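Local coordinates for phosphate-binding protein (Xanthomonas axonopodis pv. citri, PDB 5UB3) that probably serves as a periplasmic ligand-binding receptor that works with a partner diguanylate cyclase, and was crystallised with a chloride ion bound, at residues Met84-Gly89 and Asp250-Arg255; Lys22-Tyr27 and Pro243-Phe248. All blocks are in the same frame, centred on the assembly; numbering follows the deposited sequence.

Contact 1: residues Met84-Gly89 and Asp250-Arg255; sequences MTERGG and DTTGFR
Met84 and Arg255 open an antiparallel ladder between strands 84-87 and 251-255, whose directions differ by 156°. Backbone bonds form its frame. Met84 N donates to Arg255 O at 2.7 Å, and Arg255 N returns the bond to Met84 O. Glu86 N then reaches Gly253 O over 2.8 Å and approaches from above that carbonyl plane, 36° out of it. At the carbonyl of Glu86 the register slips by one residue: Glu86 O receives Thr252 N at 2.9 Å and, weakly, Gly253 N. Beyond the slip, Gly88 N bonds to Asp250 O as the chain turns through two glycines of positive phi.

Side-chain polar bonds gather at this end. Thr252 OG1 donates to the anti lone pair of Glu86 OE2 (2.7 Å) and accepts from Gly89 N (2.9 Å), so one hydroxyl ties carboxylate and turn together. Its chi1 of 48° holds OG1 between backbone N and carbonyl carbon, facing both partners. Water 3 accepts from Arg87 NE and donates to Thr251 OG1, while Arg87 NH2 is bonded to Ser64 and Thr251 OG1 also to Phe248 O.

Packing differs by face. On the face that carries Met84 and Glu86, the Arg255 guanidinium lays one face over Met84 CB, which sits 3.5 Å above its plane and toward the rim. On the Thr85 face, Thr85 OG1 lies at the edge of the Phe254 ring, 3.6 Å from Phe254 CD1, and is hydrogen-bonded to Glu214; Thr251 CG2 covers one ring face off-centre.

Two residues, Thr252 and Gly253, opposite the single Glu86 define a classic beta bulge, here in an antiparallel pairing that adds strand 251-255 beside strand 79-87 in a periplasmic-binding-protein fold.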
loop_
_atom_site.group_PDB
_atom_site.type_symbol
_atom_site.label_atom_id
_atom_site.label_comp_id
_atom_site.label_asym_id
_atom_site.label_seq_id
_atom_site.Cartn_x
_atom_site.Cartn_y
_atom_site.Cartn_z
ATOM N N MET A 84 -10.691 -7.296 5.903
ATOM C CA MET A 84 -10.214 -5.921 5.946
ATOM C C MET A 84 -9.330 -5.789 7.170
ATOM O O MET A 84 -9.588 -6.394 8.196
ATOM C CB MET A 84 -11.358 -4.889 5.997
ATOM C CG MET A 84 -12.310 -4.977 4.851
ATOM S SD MET A 84 -11.577 -4.837 3.218
ATOM C CE MET A 84 -10.864 -3.173 3.346
ATOM N N THR A 85 -8.260 -5.019 7.038
ATOM C CA THR A 85 -7.202 -4.961 8.013
ATOM C C THR A 85 -7.073 -3.554 8.548
ATOM O O THR A 85 -7.059 -2.571 7.784
ATOM C CB THR A 85 -5.871 -5.473 7.421
ATOM O OG1 THR A 85 -6.137 -6.753 6.855
ATOM C CG2 THR A 85 -4.752 -5.547 8.419
ATOM N N GLU A 86 -6.953 -3.483 9.876
ATOM C CA GLU A 86 -6.789 -2.215 10.587
ATOM C C GLU A 86 -5.365 -2.193 11.048
ATOM O O GLU A 86 -4.889 -3.133 11.716
ATOM C CB GLU A 86 -7.742 -2.205 11.794
ATOM C CG GLU A 86 -7.809 -0.878 12.498
ATOM C CD GLU A 86 -8.601 -1.017 13.791
ATOM O OE1 GLU A 86 -9.863 -1.048 13.697
ATOM O OE2 GLU A 86 -7.910 -1.134 14.836
ATOM N N ARG A 87 -4.666 -1.131 10.702
ATOM C CA ARG A 87 -3.305 -0.939 11.116
ATOM C C ARG A 87 -3.151 0.343 11.947
ATOM O O ARG A 87 -3.695 1.408 11.626
ATOM C CB ARG A 87 -2.399 -0.885 9.893
ATOM C CG ARG A 87 -2.296 -2.194 9.116
ATOM C CD ARG A 87 -1.403 -2.057 7.916
ATOM N NE ARG A 87 -1.319 -3.299 7.147
ATOM C CZ ARG A 87 -0.715 -3.410 5.961
ATOM N NH1 ARG A 87 -0.106 -2.349 5.353
ATOM N NH2 ARG A 87 -0.728 -4.618 5.388
ATOM N N GLY A 88 -2.356 0.233 12.996
ATOM C CA GLY A 88 -2.191 1.312 13.969
ATOM C C GLY A 88 -3.465 1.949 14.462
ATOM O O GLY A 88 -3.512 3.151 14.576
ATOM N N GLY A 89 -4.504 1.165 14.686
ATOM C CA GLY A 89 -5.800 1.680 15.073
ATOM C C GLY A 89 -6.639 2.372 13.999
ATOM O O GLY A 89 -7.729 2.867 14.300
ATOM N N ASP A 250 1.833 -3.438 12.662
ATOM C CA ASP A 250 1.028 -2.972 13.795
ATOM C C ASP A 250 -0.418 -3.221 13.544
ATOM O O ASP A 250 -1.249 -2.331 13.610
ATOM C CB ASP A 250 1.327 -1.516 14.092
ATOM C CG ASP A 250 0.734 -1.053 15.424
ATOM O OD1 ASP A 250 0.518 -1.829 16.346
ATOM O OD2 ASP A 250 0.433 0.111 15.518
ATOM N N THR A 251 -0.738 -4.453 13.207
ATOM C CA THR A 251 -2.153 -4.783 12.931
ATOM C C THR A 251 -2.930 -4.797 14.245
ATOM O O THR A 251 -2.525 -5.417 15.197
ATOM C CB THR A 251 -2.280 -6.103 12.174
ATOM O OG1 THR A 251 -1.632 -5.948 10.884
ATOM C CG2 THR A 251 -3.741 -6.505 12.024
ATOM N N THR A 252 -3.985 -4.030 14.301
ATOM C CA THR A 252 -4.754 -3.828 15.528
ATOM C C THR A 252 -6.143 -4.400 15.351
ATOM O O THR A 252 -6.956 -4.389 16.285
ATOM C CB THR A 252 -4.876 -2.342 15.871
ATOM O OG1 THR A 252 -5.270 -1.609 14.701
ATOM C CG2 THR A 252 -3.554 -1.775 16.391
ATOM N N GLY A 253 -6.447 -4.879 14.153
ATOM C CA GLY A 253 -7.763 -5.403 13.893
ATOM C C GLY A 253 -7.888 -6.065 12.551
ATOM O O GLY A 253 -7.229 -5.688 11.596
ATOM N N PHE A 254 -8.790 -7.030 12.474
ATOM C CA PHE A 254 -9.244 -7.543 11.191
ATOM C C PHE A 254 -10.722 -7.570 11.227
ATOM O O PHE A 254 -11.351 -7.778 12.307
ATOM C CB PHE A 254 -8.843 -9.001 10.965
ATOM C CG PHE A 254 -7.384 -9.235 10.841
ATOM C CD1 PHE A 254 -6.700 -8.842 9.692
ATOM C CD2 PHE A 254 -6.692 -9.891 11.863
ATOM C CE1 PHE A 254 -5.356 -9.104 9.557
ATOM C CE2 PHE A 254 -5.331 -10.080 11.746
ATOM C CZ PHE A 254 -4.661 -9.692 10.600
ATOM N N ARG A 255 -11.336 -7.448 10.070
ATOM C CA ARG A 255 -12.730 -7.625 10.067
ATOM C C ARG A 255 -13.272 -8.172 8.749
ATOM O O ARG A 255 -12.591 -8.103 7.698
ATOM C CB ARG A 255 -13.395 -6.345 10.559
ATOM C CG ARG A 255 -13.514 -5.275 9.568
ATOM C CD ARG A 255 -13.895 -3.889 10.173
ATOM N NE ARG A 255 -13.977 -3.130 8.917
ATOM C CZ ARG A 255 -12.980 -2.506 8.265
ATOM N NH1 ARG A 255 -11.731 -2.341 8.785
ATOM N NH2 ARG A 255 -13.275 -2.004 7.057
HETATM O O HOH W 1 -10.319 -4.269 10.215
HETATM O O HOH W 2 -9.089 -1.261 6.790
HETATM O O HOH W 3 -1.349 -5.840 8.172
#

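Contact 2: residues Lys22-Tyr27 and Pro243-Phe248; sequences KPLLDY and PALKRF
Leu24 CD2 stands over the centre of the Phe248 ring, 3.3 Å from its centroid and only 10° off the ring normal, a CH-pi contact made by a single methyl. The other branch, Leu24 CD1, meets Leu245 CD2 at 3.9 Å, so the fork of this leucine touches two residues of 243-248. Nearer the backbones, Ala244 CB fits against the main chain at the Pro23-Leu24 junction, 3.7 Å from Leu24 N. Pro23 CB lies 3.9 Å from Ala244 CB, and Pro23 CG reaches the aliphatic start of Arg247.

The segment axes approach to 7.9 Å, with 141° between their directions, and the backbones come closest at Leu24 and Ala244, whose CA atoms are 4.8 Å apart; the small alanine side chain is consistent with this. Leu24 has CG anti to its amide nitrogen (chi1 -179°), which swings the fork across the interface, CD2 to the ring of Phe248, the first residue to leave helical geometry, and CD1 to Leu245. A water links the backbones, accepting from Leu24 N at 3.0 Å and donating to Ala244 O; it thus serves an amide that lacks a bond to the preceding turn at the kink.

Further out, Trp62 of strand 62-66 touches both Leu24 and Phe248, Leu7 of strand 4-8 packs on Phe248, and helix 222-235 meets Leu24 through Leu232 and Leu245 through Ala235. Helices 14-28 and 242-247 thus run in roughly opposite directions where they meet, against strands 4-8 and 62-66 and helix 222-235.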
loop_
_atom_site.group_PDB
_atom_site.type_symbol
_atom_site.label_atom_id
_atom_site.label_comp_id
_atom_site.label_asym_id
_atom_site.label_seq_id
_atom_site.Cartn_x
_atom_site.Cartn_y
_atom_site.Cartn_z
ATOM N N LYS A 22 7.047 -13.264 9.811
ATOM C CA LYS A 22 7.299 -14.602 10.365
ATOM C C LYS A 22 6.578 -14.837 11.670
ATOM O O LYS A 22 5.965 -15.895 11.848
ATOM C CB LYS A 22 8.794 -14.887 10.539
ATOM C CG LYS A 22 9.082 -16.265 11.152
ATOM C CD LYS A 22 8.558 -17.372 10.240
ATOM C CE LYS A 22 9.258 -18.729 10.385
ATOM N NZ LYS A 22 8.781 -19.656 9.312
ATOM N N PRO A 23 6.627 -13.865 12.600
ATOM C CA PRO A 23 5.892 -14.104 13.858
ATOM C C PRO A 23 4.407 -14.466 13.693
ATOM O O PRO A 23 3.937 -15.425 14.317
ATOM C CB PRO A 23 6.052 -12.797 14.614
ATOM C CG PRO A 23 7.320 -12.210 14.088
ATOM C CD PRO A 23 7.305 -12.541 12.625
ATOM N N LEU A 24 3.665 -13.746 12.837
ATOM C CA LEU A 24 2.239 -14.078 12.685
ATOM C C LEU A 24 2.055 -15.398 11.936
ATOM O O LEU A 24 1.126 -16.170 12.266
ATOM C CB LEU A 24 1.473 -12.941 12.007
ATOM C CG LEU A 24 -0.020 -13.174 11.834
ATOM C CD1 LEU A 24 -0.667 -13.312 13.216
ATOM C CD2 LEU A 24 -0.687 -12.071 11.004
ATOM N N LEU A 25 2.927 -15.671 10.964
ATOM C CA LEU A 25 2.908 -16.952 10.248
ATOM C C LEU A 25 3.119 -18.075 11.236
ATOM O O LEU A 25 2.401 -19.042 11.193
ATOM C CB LEU A 25 3.965 -17.008 9.173
ATOM C CG LEU A 25 3.999 -18.242 8.302
ATOM C CD1 LEU A 25 2.792 -18.325 7.362
ATOM C CD2 LEU A 25 5.323 -18.311 7.556
ATOM N N ASP A 26 4.068 -17.915 12.157
ATOM C CA ASP A 26 4.304 -18.910 13.242
ATOM C C ASP A 26 3.138 -19.073 14.188
ATOM O O ASP A 26 2.900 -20.161 14.648
ATOM C CB ASP A 26 5.564 -18.616 14.018
ATOM C CG ASP A 26 6.815 -18.826 13.173
ATOM O OD1 ASP A 26 6.705 -19.325 12.047
ATOM O OD2 ASP A 26 7.899 -18.495 13.609
ATOM N N TYR A 27 2.389 -18.021 14.408
ATOM C CA TYR A 27 1.124 -18.107 15.140
ATOM C C TYR A 27 0.027 -18.825 14.313
ATOM O O TYR A 27 -0.705 -19.705 14.829
ATOM C CB TYR A 27 0.702 -16.702 15.562
ATOM C CG TYR A 27 -0.624 -16.686 16.221
ATOM C CD1 TYR A 27 -1.781 -16.565 15.454
ATOM C CD2 TYR A 27 -0.745 -16.828 17.608
ATOM C CE1 TYR A 27 -3.029 -16.578 16.040
ATOM C CE2 TYR A 27 -1.995 -16.819 18.205
ATOM C CZ TYR A 27 -3.128 -16.691 17.415
ATOM O OH TYR A 27 -4.398 -16.680 17.919
ATOM N N PRO A 243 2.327 -9.883 20.365
ATOM C CA PRO A 243 3.593 -9.497 19.743
ATOM C C PRO A 243 3.614 -9.694 18.231
ATOM O O PRO A 243 4.102 -8.838 17.487
ATOM C CB PRO A 243 4.594 -10.430 20.425
ATOM C CG PRO A 243 3.998 -10.554 21.798
ATOM C CD PRO A 243 2.547 -10.727 21.552
ATOM N N ALA A 244 3.089 -10.821 17.779
ATOM C CA ALA A 244 3.068 -11.133 16.331
ATOM C C ALA A 244 2.290 -10.071 15.546
ATOM O O ALA A 244 2.705 -9.664 14.473
ATOM C CB ALA A 244 2.455 -12.516 16.093
ATOM N N LEU A 245 1.184 -9.590 16.102
ATOM C CA LEU A 245 0.395 -8.620 15.368
ATOM C C LEU A 245 1.064 -7.254 15.360
ATOM O O LEU A 245 0.950 -6.508 14.372
ATOM C CB LEU A 245 -1.007 -8.553 15.903
ATOM C CG LEU A 245 -1.813 -9.762 15.476
ATOM C CD1 LEU A 245 -3.106 -9.823 16.304
ATOM C CD2 LEU A 245 -2.086 -9.716 13.974
ATOM N N LYS A 246 1.805 -6.950 16.422
ATOM C CA LYS A 246 2.538 -5.671 16.515
ATOM C C LYS A 246 3.566 -5.615 15.391
ATOM O O LYS A 246 3.666 -4.624 14.633
ATOM C CB LYS A 246 3.155 -5.524 17.930
ATOM C CG LYS A 246 4.167 -4.386 18.152
ATOM C CD LYS A 246 3.700 -3.020 17.641
ATOM C CE LYS A 246 2.633 -2.376 18.538
ATOM N NZ LYS A 246 3.173 -1.762 19.778
ATOM N N ARG A 247 4.255 -6.740 15.233
ATOM C CA ARG A 247 5.280 -6.901 14.202
ATOM C C ARG A 247 4.678 -6.868 12.769
ATOM O O ARG A 247 5.323 -6.454 11.791
ATOM C CB ARG A 247 5.960 -8.263 14.423
ATOM C CG ARG A 247 6.719 -8.449 15.759
ATOM C CD ARG A 247 8.146 -7.924 15.833
ATOM N NE ARG A 247 8.726 -7.530 14.555
ATOM C CZ ARG A 247 9.902 -6.910 14.412
ATOM N NH1 ARG A 247 10.322 -6.578 13.192
ATOM N NH2 ARG A 247 10.673 -6.646 15.465
ATOM N N PHE A 248 3.428 -7.340 12.674
ATOM C CA PHE A 248 2.697 -7.421 11.434
ATOM C C PHE A 248 2.094 -6.044 11.095
ATOM O O PHE A 248 0.891 -5.900 11.029
ATOM C CB PHE A 248 1.631 -8.519 11.572
ATOM C CG PHE A 248 1.066 -9.036 10.283
ATOM C CD1 PHE A 248 1.831 -9.774 9.430
ATOM C CD2 PHE A 248 -0.264 -8.865 9.972
ATOM C CE1 PHE A 248 1.284 -10.324 8.283
ATOM C CE2 PHE A 248 -0.828 -9.414 8.831
ATOM C CZ PHE A 248 -0.039 -10.104 7.965
HETATM O O HOH W 4 4.329 -10.837 12.460
#

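Contact 1 is a partly buried strand pairing and contact 2 a buried helix packing, their centres about 13 Å apart. The first relies on backbone and carboxylate-hydroxyl bonds, with its glycine turn exposed; the second rests on apolar side chains and one bridging water. Helix 242-247 is followed, after three linking residues, by strand 251-255, so the later segment of each belongs to one continuous piece of chain. Thr251 N lies 2.9 Å from Leu245 O, a probable hydrogen bond at this junction. Phe254 also packs against Leu245 and Phe248, with Phe254 CE2 4.0 Å from Leu245 CD2, extending the apolar packing of contact 2 to the strand pair.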